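Local coordinates for shikimate dehydrogenase-like protein HI_0607 (Haemophilus influenzae, PDB 1NPY), which oxidises shikimate to 3-dehydroshikimate with NADP(+) in vitro, though so weakly compared with classical AroE enzymes that its biological substrate may be another compound, at residues Gln7-Leu12 against Glu248-Gln253; Gly51-Gly56 against Gly95-Tyr100; Pro65-Cys70 against Asn101-Ala106. All coordinates share one frame; numbering follows the deposited sequence.

Interaction 1. Residues Gln7-Leu12 against Glu248-Gln253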
loop_
_atom_site.group_PDB
_atom_site.type_symbol
_atom_site.label_atom_id
_atom_site.label_comp_id
_atom_site.label_asym_id
_atom_site.label_seq_id
_atom_site.Cartn_x
_atom_site.Cartn_y
_atom_site.Cartn_z
ATOM N N GLN A 7 19.653 8.968 -13.960
ATOM C CA GLN A 7 19.287 9.046 -12.553
ATOM C C GLN A 7 18.994 7.649 -12.006
ATOM O O GLN A 7 18.324 6.871 -12.670
ATOM C CB GLN A 7 18.110 9.989 -12.364
ATOM C CG GLN A 7 18.550 11.412 -12.755
ATOM C CD GLN A 7 17.670 12.120 -13.779
ATOM O OE1 GLN A 7 16.798 12.903 -13.388
ATOM N NE2 GLN A 7 17.931 11.906 -15.081
ATOM N N LEU A 8 19.474 7.354 -10.803
ATOM C CA LEU A 8 19.152 6.084 -10.143
ATOM C C LEU A 8 18.003 6.265 -9.159
ATOM O O LEU A 8 18.014 7.165 -8.308
ATOM C CB LEU A 8 20.367 5.535 -9.409
ATOM C CG LEU A 8 20.161 4.266 -8.586
ATOM C CD1 LEU A 8 19.739 3.076 -9.414
ATOM C CD2 LEU A 8 21.442 3.969 -7.816
ATOM N N CYS A 9 16.985 5.424 -9.300
ATOM C CA CYS A 9 15.958 5.286 -8.293
ATOM C C CYS A 9 16.081 3.854 -7.771
ATOM O O CYS A 9 16.677 2.988 -8.443
ATOM C CB CYS A 9 14.549 5.539 -8.815
ATOM S SG CYS A 9 14.307 7.283 -9.208
ATOM N N MET A 10 15.589 3.663 -6.562
ATOM C CA MET A 10 15.913 2.421 -5.860
ATOM C C MET A 10 14.924 2.055 -4.768
ATOM O O MET A 10 13.958 2.780 -4.505
ATOM C CB MET A 10 17.303 2.584 -5.244
ATOM C CG MET A 10 17.453 3.631 -4.151
ATOM S SD MET A 10 19.094 3.626 -3.433
ATOM C CE MET A 10 18.847 2.364 -2.205
ATOM N N SER A 11 15.156 0.896 -4.152
ATOM C CA SER A 11 14.391 0.535 -2.966
ATOM C C SER A 11 15.361 -0.057 -1.923
ATOM O O SER A 11 16.450 -0.520 -2.266
ATOM C CB SER A 11 13.304 -0.481 -3.275
ATOM O OG SER A 11 13.811 -1.735 -3.683
ATOM N N LEU A 12 14.927 -0.005 -0.672
ATOM C CA LEU A 12 15.644 -0.614 0.445
ATOM C C LEU A 12 14.670 -1.487 1.212
ATOM O O LEU A 12 13.632 -1.006 1.643
ATOM C CB LEU A 12 16.200 0.453 1.394
ATOM C CG LEU A 12 17.447 1.204 0.968
ATOM C CD1 LEU A 12 17.626 2.384 1.894
ATOM C CD2 LEU A 12 18.716 0.330 0.985
ATOM N N GLU A 248 5.697 8.678 -10.356
ATOM C CA GLU A 248 5.329 10.055 -10.670
ATOM C C GLU A 248 6.090 11.038 -9.773
ATOM O O GLU A 248 6.549 12.086 -10.220
ATOM C CB GLU A 248 3.821 10.285 -10.552
ATOM C CG GLU A 248 3.393 11.655 -11.067
ATOM C CD GLU A 248 1.891 11.856 -10.959
ATOM O OE1 GLU A 248 1.382 13.002 -11.018
ATOM O OE2 GLU A 248 1.201 10.826 -10.827
ATOM N N LEU A 249 6.285 10.691 -8.512
ATOM C CA LEU A 249 7.082 11.539 -7.637
ATOM C C LEU A 249 8.525 11.667 -8.137
ATOM O O LEU A 249 9.134 12.734 -8.083
ATOM C CB LEU A 249 7.035 11.014 -6.214
ATOM C CG LEU A 249 5.748 11.335 -5.467
ATOM C CD1 LEU A 249 5.598 10.476 -4.224
ATOM C CD2 LEU A 249 5.628 12.800 -5.079
ATOM N N TYR A 250 9.092 10.558 -8.584
ATOM C CA TYR A 250 10.509 10.582 -8.958
ATOM C C TYR A 250 10.745 11.273 -10.305
ATOM O O TYR A 250 11.750 11.964 -10.455
ATOM C CB TYR A 250 11.104 9.187 -9.055
ATOM C CG TYR A 250 10.953 8.274 -7.846
ATOM C CD1 TYR A 250 10.842 8.756 -6.552
ATOM C CD2 TYR A 250 10.950 6.907 -8.022
ATOM C CE1 TYR A 250 10.686 7.883 -5.479
ATOM C CE2 TYR A 250 10.778 6.021 -6.967
ATOM C CZ TYR A 250 10.682 6.529 -5.688
ATOM O OH TYR A 250 10.501 5.649 -4.651
ATOM N N THR A 251 9.870 11.032 -11.284
ATOM C CA THR A 251 10.131 11.415 -12.679
ATOM C C THR A 251 9.346 12.642 -13.165
ATOM O O THR A 251 9.598 13.144 -14.259
ATOM C CB THR A 251 9.718 10.326 -13.645
ATOM O OG1 THR A 251 8.294 10.147 -13.549
ATOM C CG2 THR A 251 10.363 8.983 -13.310
ATOM N N HIS A 252 8.314 12.996 -12.419
ATOM C CA HIS A 252 7.334 14.019 -12.799
ATOM C C HIS A 252 6.479 13.675 -14.012
ATOM O O HIS A 252 5.901 14.550 -14.661
ATOM C CB HIS A 252 7.990 15.385 -13.007
ATOM C CG HIS A 252 8.585 15.926 -11.747
ATOM N ND1 HIS A 252 9.898 16.325 -11.656
ATOM C CD2 HIS A 252 8.063 16.026 -10.504
ATOM C CE1 HIS A 252 10.139 16.717 -10.420
ATOM N NE2 HIS A 252 9.047 16.541 -9.698
ATOM N N GLN A 253 6.356 12.389 -14.303
ATOM C CA GLN A 253 5.447 11.855 -15.312
ATOM C C GLN A 253 4.575 10.736 -14.742
ATOM O O GLN A 253 5.082 9.776 -14.152
ATOM C CB GLN A 253 6.215 11.302 -16.511
ATOM C CG GLN A 253 6.847 12.387 -17.383
ATOM C CD GLN A 253 7.499 11.859 -18.653
ATOM O OE1 GLN A 253 6.870 11.088 -19.388
ATOM N NE2 GLN A 253 8.700 12.350 -18.967
#

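Interaction 2. Residues Gly51-Gly56 against Gly95-Tyr100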
loop_
_atom_site.group_PDB
_atom_site.type_symbol
_atom_site.label_atom_id
_atom_site.label_comp_id
_atom_site.label_asym_id
_atom_site.label_seq_id
_atom_site.Cartn_x
_atom_site.Cartn_y
_atom_site.Cartn_z
ATOM N N GLY A 51 23.657 7.921 2.446
ATOM C CA GLY A 51 24.189 7.562 1.141
ATOM C C GLY A 51 23.344 8.006 -0.037
ATOM O O GLY A 51 23.900 8.503 -1.025
ATOM N N VAL A 52 22.032 7.822 0.076
ATOM C CA VAL A 52 21.073 8.225 -0.946
ATOM C C VAL A 52 21.273 9.713 -1.167
ATOM O O VAL A 52 21.419 10.181 -2.289
ATOM C CB VAL A 52 19.612 7.944 -0.488
ATOM C CG1 VAL A 52 18.547 8.723 -1.284
ATOM C CG2 VAL A 52 19.335 6.464 -0.507
ATOM N N ARG A 53 21.336 10.498 -0.096
ATOM C CA ARG A 53 21.584 11.932 -0.253
ATOM C C ARG A 53 22.950 12.269 -0.855
ATOM O O ARG A 53 23.032 13.048 -1.803
ATOM C CB ARG A 53 21.375 12.666 1.087
ATOM C CG ARG A 53 21.664 14.161 0.983
ATOM C CD ARG A 53 21.667 14.855 2.299
ATOM N NE ARG A 53 20.376 14.778 2.982
ATOM C CZ ARG A 53 20.113 14.046 4.054
ATOM N NH1 ARG A 53 21.026 13.260 4.591
ATOM N NH2 ARG A 53 18.907 14.078 4.618
ATOM N N ALA A 54 24.028 11.686 -0.335
ATOM C CA ALA A 54 25.382 12.026 -0.727
ATOM C C ALA A 54 25.689 11.662 -2.175
ATOM O O ALA A 54 26.427 12.383 -2.847
ATOM C CB ALA A 54 26.411 11.364 0.202
ATOM N N LEU A 55 25.063 10.593 -2.654
ATOM C CA LEU A 55 25.307 10.102 -4.003
ATOM C C LEU A 55 24.364 10.699 -5.026
ATOM O O LEU A 55 24.529 10.457 -6.215
ATOM C CB LEU A 55 25.190 8.584 -4.031
ATOM C CG LEU A 55 26.222 7.824 -3.199
ATOM C CD1 LEU A 55 25.898 6.351 -3.174
ATOM C CD2 LEU A 55 27.638 8.036 -3.689
ATOM N N GLY A 56 23.422 11.521 -4.577
ATOM C CA GLY A 56 22.477 12.133 -5.488
ATOM C C GLY A 56 21.504 11.146 -6.108
ATOM O O GLY A 56 20.976 11.400 -7.188
ATOM N N GLY A 95 19.379 17.209 -2.503
ATOM C CA GLY A 95 19.891 16.912 -1.183
ATOM C C GLY A 95 18.873 17.000 -0.062
ATOM O O GLY A 95 19.232 16.632 1.050
ATOM N N PHE A 96 17.641 17.444 -0.324
ATOM C CA PHE A 96 16.597 17.632 0.672
ATOM C C PHE A 96 15.653 16.451 0.495
ATOM O O PHE A 96 15.045 16.317 -0.554
ATOM C CB PHE A 96 15.862 18.959 0.445
ATOM C CG PHE A 96 14.950 19.372 1.548
ATOM C CD1 PHE A 96 15.402 19.965 2.709
ATOM C CD2 PHE A 96 13.590 19.181 1.402
ATOM C CE1 PHE A 96 14.506 20.344 3.703
ATOM C CE2 PHE A 96 12.712 19.572 2.366
ATOM C CZ PHE A 96 13.162 20.169 3.522
ATOM N N LEU A 97 15.657 15.534 1.464
ATOM C CA LEU A 97 14.887 14.303 1.365
ATOM C C LEU A 97 13.478 14.461 1.920
ATOM O O LEU A 97 13.272 14.562 3.132
ATOM C CB LEU A 97 15.579 13.160 2.106
ATOM C CG LEU A 97 17.033 12.851 1.727
ATOM C CD1 LEU A 97 17.626 11.614 2.380
ATOM C CD2 LEU A 97 17.161 12.712 0.221
ATOM N N ARG A 98 12.511 14.339 1.019
ATOM C CA ARG A 98 11.098 14.465 1.336
ATOM C C ARG A 98 10.490 13.057 1.358
ATOM O O ARG A 98 10.846 12.195 0.545
ATOM C CB ARG A 98 10.363 15.334 0.318
ATOM C CG ARG A 98 10.886 16.753 0.138
ATOM C CD ARG A 98 9.957 17.628 -0.701
ATOM N NE ARG A 98 10.203 19.063 -0.512
ATOM C CZ ARG A 98 10.976 19.829 -1.272
ATOM N NH1 ARG A 98 11.620 19.322 -2.304
ATOM N NH2 ARG A 98 11.106 21.130 -1.022
ATOM N N ALA A 99 9.668 12.824 2.370
ATOM C CA ALA A 99 9.143 11.499 2.697
ATOM C C ALA A 99 7.638 11.475 2.481
ATOM O O ALA A 99 6.955 12.366 2.974
ATOM C CB ALA A 99 9.430 11.178 4.155
ATOM N N TYR A 100 7.146 10.389 1.880
ATOM C CA TYR A 100 5.731 10.161 1.589
ATOM C C TYR A 100 5.340 8.724 1.932
ATOM O O TYR A 100 6.176 7.865 2.195
ATOM C CB TYR A 100 5.455 10.346 0.088
ATOM C CG TYR A 100 5.859 11.698 -0.449
ATOM C CD1 TYR A 100 4.942 12.741 -0.564
ATOM C CD2 TYR A 100 7.175 11.944 -0.818
ATOM C CE1 TYR A 100 5.359 13.986 -1.037
ATOM C CE2 TYR A 100 7.587 13.175 -1.321
ATOM C CZ TYR A 100 6.669 14.186 -1.435
ATOM O OH TYR A 100 7.087 15.421 -1.898
#

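Interaction 3. Residues Pro65-Cys70 against Asn101-Ala106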
loop_
_atom_site.group_PDB
_atom_site.type_symbol
_atom_site.label_atom_id
_atom_site.label_comp_id
_atom_site.label_asym_id
_atom_site.label_seq_id
_atom_site.Cartn_x
_atom_site.Cartn_y
_atom_site.Cartn_z
ATOM N N PRO A 65 12.420 -3.779 7.088
ATOM C CA PRO A 65 12.027 -3.199 8.378
ATOM C C PRO A 65 12.444 -1.758 8.641
ATOM O O PRO A 65 12.811 -1.391 9.750
ATOM C CB PRO A 65 12.797 -4.090 9.350
ATOM C CG PRO A 65 14.092 -4.294 8.650
ATOM C CD PRO A 65 13.767 -4.374 7.170
ATOM N N PHE A 66 12.366 -0.921 7.621
ATOM C CA PHE A 66 12.955 0.411 7.656
ATOM C C PHE A 66 11.950 1.555 7.574
ATOM O O PHE A 66 12.391 2.694 7.469
ATOM C CB PHE A 66 13.926 0.566 6.485
ATOM C CG PHE A 66 14.966 -0.516 6.388
ATOM C CD1 PHE A 66 15.786 -0.802 7.473
ATOM C CD2 PHE A 66 15.169 -1.199 5.198
ATOM C CE1 PHE A 66 16.757 -1.809 7.373
ATOM C CE2 PHE A 66 16.152 -2.181 5.085
ATOM C CZ PHE A 66 16.952 -2.467 6.180
ATOM N N LYS A 67 10.644 1.290 7.579
ATOM C CA LYS A 67 9.652 2.314 7.265
ATOM C C LYS A 67 9.540 3.343 8.382
ATOM O O LYS A 67 9.192 4.513 8.145
ATOM C CB LYS A 67 8.285 1.682 6.966
ATOM C CG LYS A 67 8.217 0.879 5.671
ATOM C CD LYS A 67 6.744 0.546 5.412
ATOM C CE LYS A 67 6.522 -0.191 4.111
ATOM N NZ LYS A 67 5.087 -0.582 4.109
ATOM N N GLU A 68 9.888 2.934 9.601
ATOM C CA GLU A 68 10.014 3.908 10.682
ATOM C C GLU A 68 11.443 4.316 11.032
ATOM O O GLU A 68 11.708 5.485 11.318
ATOM C CB GLU A 68 9.300 3.412 11.938
ATOM C CG GLU A 68 7.831 3.117 11.714
ATOM C CD GLU A 68 7.553 1.787 11.044
ATOM O OE1 GLU A 68 8.278 0.803 11.323
ATOM O OE2 GLU A 68 6.591 1.739 10.230
ATOM N N THR A 69 12.366 3.362 10.997
ATOM C CA THR A 69 13.764 3.681 11.313
ATOM C C THR A 69 14.456 4.626 10.341
ATOM O O THR A 69 15.441 5.250 10.726
ATOM C CB THR A 69 14.644 2.430 11.542
ATOM O OG1 THR A 69 14.686 1.607 10.367
ATOM C CG2 THR A 69 14.078 1.542 12.659
ATOM N N CYS A 70 13.974 4.748 9.097
ATOM C CA CYS A 70 14.527 5.735 8.193
ATOM C C CYS A 70 14.194 7.182 8.584
ATOM O O CYS A 70 14.849 8.111 8.127
ATOM C CB CYS A 70 14.038 5.502 6.752
ATOM S SG CYS A 70 12.300 5.847 6.412
ATOM N N ASN A 101 4.035 8.495 1.992
ATOM C CA ASN A 101 3.542 7.131 2.078
ATOM C C ASN A 101 2.520 6.893 0.975
ATOM O O ASN A 101 1.359 7.247 1.116
ATOM C CB ASN A 101 3.029 6.757 3.457
ATOM C CG ASN A 101 2.827 5.265 3.566
ATOM O OD1 ASN A 101 2.090 4.717 2.766
ATOM N ND2 ASN A 101 3.554 4.605 4.463
ATOM N N THR A 102 2.963 6.237 -0.093
ATOM C CA THR A 102 2.096 5.980 -1.235
ATOM C C THR A 102 1.129 4.819 -1.042
ATOM O O THR A 102 0.180 4.700 -1.811
ATOM C CB THR A 102 2.845 5.800 -2.552
ATOM O OG1 THR A 102 3.753 4.700 -2.466
ATOM C CG2 THR A 102 3.635 7.019 -2.940
ATOM N N ASP A 103 1.310 3.987 -0.023
ATOM C CA ASP A 103 0.238 3.072 0.328
ATOM C C ASP A 103 -1.003 3.836 0.806
ATOM O O ASP A 103 -2.113 3.561 0.351
ATOM C CB ASP A 103 0.695 2.118 1.415
ATOM C CG ASP A 103 1.619 1.045 0.893
ATOM O OD1 ASP A 103 1.505 0.585 -0.273
ATOM O OD2 ASP A 103 2.448 0.555 1.683
ATOM N N TYR A 104 -0.805 4.794 1.710
ATOM C CA TYR A 104 -1.869 5.680 2.146
ATOM C C TYR A 104 -2.486 6.425 0.956
ATOM O O TYR A 104 -3.709 6.454 0.793
ATOM C CB TYR A 104 -1.324 6.635 3.222
ATOM C CG TYR A 104 -2.278 7.749 3.574
ATOM C CD1 TYR A 104 -3.271 7.563 4.535
ATOM C CD2 TYR A 104 -2.240 8.969 2.892
ATOM C CE1 TYR A 104 -4.196 8.562 4.798
ATOM C CE2 TYR A 104 -3.145 9.972 3.179
ATOM C CZ TYR A 104 -4.111 9.768 4.138
ATOM O OH TYR A 104 -5.018 10.783 4.386
ATOM N N ILE A 105 -1.650 7.032 0.117
ATOM C CA ILE A 105 -2.148 7.763 -1.048
ATOM C C ILE A 105 -2.978 6.838 -1.933
ATOM O O ILE A 105 -4.049 7.230 -2.400
ATOM C CB ILE A 105 -1.011 8.462 -1.811
ATOM C CG1 ILE A 105 -0.307 9.487 -0.920
ATOM C CG2 ILE A 105 -1.500 9.200 -3.052
ATOM C CD1 ILE A 105 0.983 9.998 -1.492
ATOM N N ALA A 106 -2.477 5.638 -2.208
ATOM C CA ALA A 106 -3.189 4.688 -3.066
ATOM C C ALA A 106 -4.561 4.332 -2.513
ATOM O O ALA A 106 -5.524 4.230 -3.280
ATOM C CB ALA A 106 -2.361 3.412 -3.296
HETATM O O HOH W 1 3.651 1.581 3.975
HETATM O O HOH W 2 3.328 -1.994 1.964
#

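Interaction 1. Residues Gln7-Leu12 against Glu248-Gln253
The sulfur of Cys-9 rests against the near side of the Tyr-250 ring, a cysteine sulfur-aromatic contact that joins a strand of the mixed sheet in the substrate-binding domain to the last turn of helix 235-251. SG lies 3.6 Å from Tyr-250 CD2 and 4.3 Å from the ring centroid. It stands 41° off the ring normal, an oblique approach. The same sulfur is 3.7 Å from Tyr-250 CB, so it sits at the root of the aromatic group, and Cys-9 CB closes on Tyr-250 CD2 at 3.9 Å. No hydrogen bond passes between the two segments; the small, buried contact is one of close packing, sulfur against ring.

The first torsions bring the two groups together. In Cys-9, SG is anti to the carbonyl carbon (chi1 -70°), which carries it off the strand toward the helix, and Tyr-250 CG takes the corresponding position on its own residue.

Around this pair, the strand is held in its sheet by backbone bonds from Cys-9 to Ile-36 and Lys-38, while the Tyr-250 side chain also touches Ala-61 on strand 59-62. The end of the helix is tied to the same domain through Arg-58, whose NE bonds to Tyr-250 O. The helix ends after Thr-251: His-252 has positive phi, and its N still bonds back to Glu-248 O. Thr-251 then forms an ST turn, its OG1 accepting from Gln-253 N at 3.1 Å.

Interaction 2. Residues Gly51-Gly56 against Gly95-Tyr100
Arg-53 reaches from helix 45-55 to the start of strand 96-100, and its guanidinium group serves the contact in two ways: its NE-H edge takes a carbonyl, and one face takes a leucine methyl. The polar part is a single hydrogen bond from Arg-53 NE to Gly-95 O, 2.9 Å long. It is distinctly bent, with an N-H...O angle of 140°, yet the oxygen lies almost exactly in the guanidinium plane, and the donor is tilted only 19° from the plane of the carbonyl. The chain first runs outward with CG anti to the backbone N, then turns at chi3 (-62°), a bend that brings NE round to the carbonyl. The bend also brings the methylenes close, with Arg-53 CD 3.3 Å from Gly-95 O. Gly-95 itself has a positive phi, a conformation that favours glycine.

The apolar part belongs to Leu-97. Its CD1 stands over one face of the guanidinium, toward the rim, 3.6 Å from Arg-53 NH2, and Leu-97 CG follows at 3.7 Å from that nitrogen. Val-52 adds a looser touch from the neighbouring position of the helix, its CG1 lying 4.5 Å from Leu-97 CD2.

The charge of Arg-53 is paired outside the two segments, by a salt bridge from NH2 to Asp-75 OD2; NH2 also bonds to Phe-73 O. Asp-75 OD2 accepts from Leu-97 N as well, so one carboxylate oxygen ties the arginine to strand 96-100.

Gly-95 lies in the turn of a beta-hairpin formed by antiparallel strands 89-93 and 96-100. Helix 45-55, closed by a Schellman motif at Gly-56, is thus fastened to this turn and to the strand after it, which runs between strands 89-93 and 76-77.

Interaction 3. Residues Pro65-Cys70 against Asn101-Ala106
Lys-67 and Asp-103 face each other across two water molecules, with a long salt bridge of 3.8 Å between Lys-67 NZ and Asp-103 OD2. The lysine is fully extended beyond CG, chi2 to chi4 all near 180°, and this straight chain carries NZ from the loop to the start of helix 102-113. Asp-103 crosses it at about a right angle, with CG anti to its carbonyl carbon (chi1 -75°).

Water 1 accepts from Lys-67 NZ at 2.6 Å and from Asn-101 ND2, and donates to Asp-103 OD2 at 2.8 Å. Water 2 makes a second bridge, accepting from Lys-67 NZ at 3.1 Å and donating to Asp-103 OD2 at 2.7 Å. Asn-101 also acts as N-cap: its OD1 accepts from Tyr-104 N at 3.1 Å, while ND2 has a further bond to Ser-86 O. The capping bond and the bond to Ser-86 O together probably hold the amide whose ND2 meets water 1.

Lys-67 is inferred to be the proton donor/acceptor and Asp-103 to bind substrate; the side chain of Met-130, a probable NADP(+) contact, lies about 4 Å from that of Asp-103. The Lys-Asp pair is characteristic of the shikimate dehydrogenase active site.

The chemistry of the three contacts differs with their place in the fold. Interaction 1 is buried and has no hydrogen bond across its segments, whereas interaction 2, nearer the surface, mixes a hydrogen bond with packing; interaction 3 is partly buried and works through charge and water. Interactions 1 and 2 reach the same mixed sheet and meet where Met-10 SD packs on Val-52 CG2 and Leu-249 CD1 on the Tyr-100 ring. The second segments of interactions 2 and 3 adjoin, as strand 96-100 leads into helix 102-113; the two contacts cross along the chain, and both lie within the loop closed by interaction 1. Interaction 3 also touches interaction 1, through Leu-249 against Thr-102 and Leu-12 O against the Phe-66 ring.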